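Local coordinates for protein sulfite dehydrogenase (Paracoccus pantotrophus, PDB 2XTS) that probably oxidises protein-bound sulfane sulfur at a molybdenum cofactor, as the molybdenum subunit of the Sox-system enzyme that passes electrons to a haem c cytochrome, at residues F117-C120 against A121-G125; A360-G363 against R364-Y368. All blocks are in the same frame, centred on the assembly; numbering follows the deposited sequence.

Interaction 1. Residues F117-C120 against A121-G125; sequences FCEC and AANGG. With 2MO (molybdenum (IV)oxide), chain F; MTE (phosphonic acidmono-(2-amino-5,6-dimercapto-4-oxo-3,7,8a,9,10,10a-hexahydro-4H-8-oxa-1,3,9,10-tetraaza-anthracen-7-ylmethyl)ester), chain E.
Glu119 reaches forward past Cys120 and two alanines to Asn123, closing a compact turn beside the molybdenum. With CG anti to the backbone N (chi1 -176°) and the chain extended beyond it, Glu119 OE2 lies 2.8 Å from Asn123 ND2. The bond is nearly straight at 168°; it uses the anti side of the carboxylate and runs close to the amide plane, while the two side chains cross at about a right angle. Glu119 OE2 also forms a salt bridge with Lys265, and OE1 accepts from the indole of Trp291. The Asn123 amide is fixed in turn by Gln140 O and Met142 N. With an alanine at Glu119, Lys265 would probably lose its charge partner and one amide N-H of Asn123 its acceptor, in a buried setting.

Cys120 supplies the protein thiolate: its SG binds molybdenum at 2.4 Å, beside the two dithiolene sulfurs of the pterin, as in the sulfite oxidase family. Its carbonyl opens a type I turn, Cys120 O accepting from Asn123 N at 3.0 Å, with the donor well above the carbonyl plane. Ala121 N, at the second position of the turn, donates to OT1 of the molybdenum oxide group at 3.0 Å. A type II turn follows from Ala122 to Gly125, and Gly124 takes the positive phi (75°) that suits its third position.

The turns follow directly on strand 112-119, which pairs with strand 143-152, and they begin the loop leading to helix 136-140.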
loop_
_atom_site.group_PDB
_atom_site.type_symbol
_atom_site.label_atom_id
_atom_site.label_comp_id
_atom_site.label_asym_id
_atom_site.label_seq_id
_atom_site.Cartn_x
_atom_site.Cartn_y
_atom_site.Cartn_z
ATOM N N PHE A 117 -10.709 -6.249 -4.626
ATOM C CA PHE A 117 -11.229 -4.969 -5.001
ATOM C C PHE A 117 -12.580 -4.717 -4.332
ATOM O O PHE A 117 -13.439 -5.613 -4.240
ATOM C CB PHE A 117 -11.358 -4.828 -6.543
ATOM C CG PHE A 117 -12.480 -5.639 -7.172
ATOM C CD1 PHE A 117 -13.798 -5.182 -7.160
ATOM C CD2 PHE A 117 -12.217 -6.859 -7.773
ATOM C CE1 PHE A 117 -14.816 -5.928 -7.730
ATOM C CE2 PHE A 117 -13.225 -7.586 -8.313
ATOM C CZ PHE A 117 -14.529 -7.136 -8.282
ATOM N N CYS A 118 -12.760 -3.472 -3.889
ATOM C CA CYS A 118 -14.033 -2.969 -3.384
ATOM C C CYS A 118 -14.534 -1.977 -4.418
ATOM O O CYS A 118 -13.945 -0.912 -4.553
ATOM C CB CYS A 118 -13.832 -2.279 -2.040
ATOM S SG CYS A 118 -15.340 -1.581 -1.351
ATOM N N GLU A 119 -15.534 -2.376 -5.213
ATOM C CA GLU A 119 -16.100 -1.529 -6.249
ATOM C C GLU A 119 -17.516 -1.158 -5.844
ATOM O O GLU A 119 -18.358 -2.028 -5.626
ATOM C CB GLU A 119 -16.100 -2.190 -7.619
ATOM C CG GLU A 119 -16.597 -1.255 -8.701
ATOM C CD GLU A 119 -16.651 -1.843 -10.098
ATOM O OE1 GLU A 119 -16.653 -3.090 -10.247
ATOM O OE2 GLU A 119 -16.720 -1.006 -11.037
ATOM N N CYS A 120 -17.785 0.134 -5.743
ATOM C CA CYS A 120 -19.159 0.563 -5.475
ATOM C C CYS A 120 -20.079 0.073 -6.604
ATOM O O CYS A 120 -19.734 0.125 -7.764
ATOM C CB CYS A 120 -19.208 2.074 -5.401
ATOM S SG CYS A 120 -20.840 2.724 -4.926
ATOM N N ALA A 121 -21.256 -0.403 -6.221
ATOM C CA ALA A 121 -22.257 -0.843 -7.166
ATOM C C ALA A 121 -22.542 0.227 -8.206
ATOM O O ALA A 121 -22.877 -0.095 -9.364
ATOM C CB ALA A 121 -23.546 -1.174 -6.431
ATOM N N ALA A 122 -22.451 1.487 -7.772
ATOM C CA ALA A 122 -22.757 2.656 -8.594
ATOM C C ALA A 122 -21.608 3.127 -9.485
ATOM O O ALA A 122 -21.751 4.135 -10.159
ATOM C CB ALA A 122 -23.275 3.800 -7.709
ATOM N N ASN A 123 -20.473 2.422 -9.489
ATOM C CA ASN A 123 -19.329 2.866 -10.282
ATOM C C ASN A 123 -19.726 2.909 -11.765
ATOM O O ASN A 123 -20.246 1.938 -12.310
ATOM C CB ASN A 123 -18.142 1.939 -10.048
ATOM C CG ASN A 123 -16.824 2.536 -10.478
ATOM O OD1 ASN A 123 -16.635 3.757 -10.466
ATOM N ND2 ASN A 123 -15.879 1.665 -10.811
ATOM N N GLY A 124 -19.550 4.064 -12.397
ATOM C CA GLY A 124 -20.002 4.221 -13.766
ATOM C C GLY A 124 -21.499 4.388 -13.974
ATOM O O GLY A 124 -21.992 4.463 -15.104
ATOM N N GLY A 125 -22.260 4.474 -12.899
ATOM C CA GLY A 125 -23.714 4.504 -13.020
ATOM C C GLY A 125 -24.214 5.764 -13.703
ATOM O O GLY A 125 -25.220 5.740 -14.424
HETATM MO MO 2MO F . -21.579 1.724 -2.889
HETATM O OT1 2MO F . -22.116 0.094 -3.411
HETATM O OT2 2MO F . -22.967 3.090 -3.097
HETATM N N1 MTE E . -20.672 0.688 5.822
HETATM C C2 MTE E . -21.323 1.498 6.650
HETATM N N2 MTE E . -21.406 1.161 7.955
HETATM N N3 MTE E . -21.878 2.652 6.233
HETATM C C4 MTE E . -21.828 3.062 4.933
HETATM O O4 MTE E . -22.358 4.152 4.630
HETATM N N5 MTE E . -21.107 2.459 2.607
HETATM C C6 MTE E . -20.944 1.260 1.817
HETATM C C7 MTE E . -19.830 0.336 2.282
HETATM N N8 MTE E . -19.947 0.091 3.696
HETATM C C9 MTE E . -21.162 2.214 3.966
HETATM C C10 MTE E . -20.582 0.969 4.487
HETATM C "C1'" MTE E . -20.757 1.543 0.337
HETATM S "S1'" MTE E . -22.146 2.032 -0.610
HETATM C "C2'" MTE E . -19.569 1.349 -0.283
HETATM S "S2'" MTE E . -19.391 1.489 -1.987
HETATM C "C3'" MTE E . -18.362 0.956 0.542
HETATM O "O3'" MTE E . -18.589 0.942 1.961
HETATM C "C4'" MTE E . -17.233 1.942 0.311
HETATM O "O4'" MTE E . -16.067 1.516 1.029
HETATM P P MTE E . -14.935 2.631 1.251
HETATM O O1P MTE E . -14.566 2.967 -0.225
HETATM O O2P MTE E . -15.509 3.836 1.921
HETATM O O3P MTE E . -13.827 1.924 1.953
#

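Interaction 2. Residues A360-G363 against R364-Y368; sequences AIRG and RNNVY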
loop_
_atom_site.group_PDB
_atom_site.type_symbol
_atom_site.label_atom_id
_atom_site.label_comp_id
_atom_site.label_asym_id
_atom_site.label_seq_id
_atom_site.Cartn_x
_atom_site.Cartn_y
_atom_site.Cartn_z
ATOM N N ALA A 360 -29.361 -3.196 -24.172
ATOM C CA ALA A 360 -30.322 -3.990 -24.950
ATOM C C ALA A 360 -31.125 -4.900 -24.032
ATOM O O ALA A 360 -32.272 -5.235 -24.332
ATOM C CB ALA A 360 -29.586 -4.805 -26.032
ATOM N N ILE A 361 -30.508 -5.350 -22.941
ATOM C CA ILE A 361 -31.153 -6.230 -21.972
ATOM C C ILE A 361 -31.783 -5.466 -20.816
ATOM O O ILE A 361 -32.878 -5.787 -20.374
ATOM C CB ILE A 361 -30.136 -7.263 -21.429
ATOM C CG1 ILE A 361 -29.624 -8.130 -22.588
ATOM C CG2 ILE A 361 -30.762 -8.134 -20.341
ATOM C CD1 ILE A 361 -28.504 -9.034 -22.235
ATOM N N ARG A 362 -31.075 -4.463 -20.307
ATOM C CA ARG A 362 -31.476 -3.793 -19.065
ATOM C C ARG A 362 -32.144 -2.448 -19.212
ATOM O O ARG A 362 -32.649 -1.919 -18.235
ATOM C CB ARG A 362 -30.243 -3.547 -18.215
ATOM C CG ARG A 362 -29.492 -4.788 -17.817
ATOM C CD ARG A 362 -28.288 -4.421 -17.026
ATOM N NE ARG A 362 -27.377 -5.493 -16.747
ATOM C CZ ARG A 362 -26.317 -5.335 -15.977
ATOM N NH1 ARG A 362 -26.106 -4.163 -15.369
ATOM N NH2 ARG A 362 -25.455 -6.323 -15.836
ATOM N N GLY A 363 -32.145 -1.878 -20.415
ATOM C CA GLY A 363 -32.569 -0.522 -20.573
ATOM C C GLY A 363 -31.577 0.423 -19.926
ATOM O O GLY A 363 -30.398 0.099 -19.766
ATOM N N ARG A 364 -32.076 1.590 -19.534
ATOM C CA ARG A 364 -31.255 2.732 -19.188
ATOM C C ARG A 364 -31.288 3.087 -17.704
ATOM O O ARG A 364 -30.522 3.946 -17.277
ATOM C CB ARG A 364 -31.690 3.939 -20.024
ATOM C CG ARG A 364 -31.664 3.612 -21.512
ATOM C CD ARG A 364 -31.990 4.781 -22.409
ATOM N NE ARG A 364 -30.909 5.754 -22.495
ATOM C CZ ARG A 364 -29.853 5.653 -23.304
ATOM N NH1 ARG A 364 -29.694 4.597 -24.097
ATOM N NH2 ARG A 364 -28.941 6.616 -23.328
ATOM N N ASN A 365 -32.173 2.455 -16.930
ATOM C CA ASN A 365 -32.442 2.876 -15.553
ATOM C C ASN A 365 -31.965 1.876 -14.478
ATOM O O ASN A 365 -32.444 1.897 -13.349
ATOM C CB ASN A 365 -33.926 3.219 -15.391
ATOM C CG ASN A 365 -34.324 4.475 -16.166
ATOM O OD1 ASN A 365 -35.239 4.459 -16.993
ATOM N ND2 ASN A 365 -33.656 5.560 -15.873
ATOM N N ASN A 366 -30.964 1.076 -14.812
ATOM C CA ASN A 366 -30.423 0.110 -13.867
ATOM C C ASN A 366 -29.732 0.733 -12.670
ATOM O O ASN A 366 -29.687 0.106 -11.612
ATOM C CB ASN A 366 -29.435 -0.820 -14.584
ATOM C CG ASN A 366 -29.768 -2.286 -14.429
ATOM O OD1 ASN A 366 -30.936 -2.721 -14.474
ATOM N ND2 ASN A 366 -28.741 -3.068 -14.281
ATOM N N VAL A 367 -29.129 1.909 -12.874
ATOM C CA VAL A 367 -28.383 2.674 -11.853
ATOM C C VAL A 367 -27.019 2.051 -11.499
ATOM O O VAL A 367 -26.013 2.739 -11.483
ATOM C CB VAL A 367 -29.215 2.994 -10.564
ATOM C CG1 VAL A 367 -28.389 3.753 -9.557
ATOM C CG2 VAL A 367 -30.493 3.791 -10.894
ATOM N N TYR A 368 -27.012 0.741 -11.286
ATOM C CA TYR A 368 -25.880 0.014 -10.745
ATOM C C TYR A 368 -25.323 -0.938 -11.827
ATOM O O TYR A 368 -25.932 -1.138 -12.892
ATOM C CB TYR A 368 -26.352 -0.796 -9.530
ATOM C CG TYR A 368 -27.010 0.047 -8.460
ATOM C CD1 TYR A 368 -26.253 0.894 -7.647
ATOM C CD2 TYR A 368 -28.376 0.021 -8.265
ATOM C CE1 TYR A 368 -26.841 1.664 -6.659
ATOM C CE2 TYR A 368 -28.965 0.818 -7.297
ATOM C CZ TYR A 368 -28.200 1.632 -6.497
ATOM O OH TYR A 368 -28.810 2.344 -5.489
HETATM O O HOH W 1 -33.820 -0.014 -16.881
HETATM O O HOH W 2 -29.430 0.721 -17.304
#
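Arg362 O and Asn365 N are joined through one water, which donates to Arg362 O at 2.6 Å and accepts from Asn365 N at 3.0 Å. A second water repeats the arrangement one residue further on, donating to Gly363 O at 2.7 Å and accepting from Asn366 N at 2.9 Å. Two backbone carbonyls at the end of the helix are thus linked by solvent to the loop that follows. Gly363 makes the break: its phi of 68° takes the chain out of the helical conformation, a setting that favours glycine.

The side chain of Arg362 leaves with CG anti to the carbonyl carbon (chi1 -60°) and stays extended to NE, which carries it past Asn366 and brings the guanidinium edge toward Tyr368 O. Asn366 lies across it at about a right angle, Asn366 CG 3.7 Å from Arg362 CD, and its amide plane is tilted 38° from the guanidinium. The arginine's polar end is held mainly by others: NE forms a salt bridge with Glu155 of the cytochrome chain, and NH1 donates to His369 O. The Arg364 side chain, bent at chi3, turns off in a different direction. Further on, Val367 CG1 rests 3.6 Å above the plane of the Tyr368 ring, over its centre.

A helix end turned off by a positive-phi glycine thus meets the cytochrome subunit, with Arg362 bridging the interface. The contact lies where helix 355-362 gives way to the loop toward strand 375-378; that loop also packs Asn366 and Tyr368 against strand 248-249.

In the fold
Interaction 1 lies in the molybdopterin-binding domain and interaction 2 in the dimerisation domain; their centres are about 15 Å apart, yet they meet at Tyr368. Tyr368 CB packs 3.5 Å from Ala121 O and Tyr368 CD1 3.8 Å from Ala122 N, so the side chain lies against the turn that follows the molybdenum ligand Cys120. Tyr368 OH is hydrogen-bonded to Tyr246 N, and the hydroxyl of Tyr246 is hydrogen-bonded to the molybdenum oxide group. Just beyond 364-368, His369 makes a backbone hydrogen bond with Ala121 and, with Glu219 and Thr259, binds cobalt, which lies about 5 Å from the side chains of both Ala121 and Tyr368.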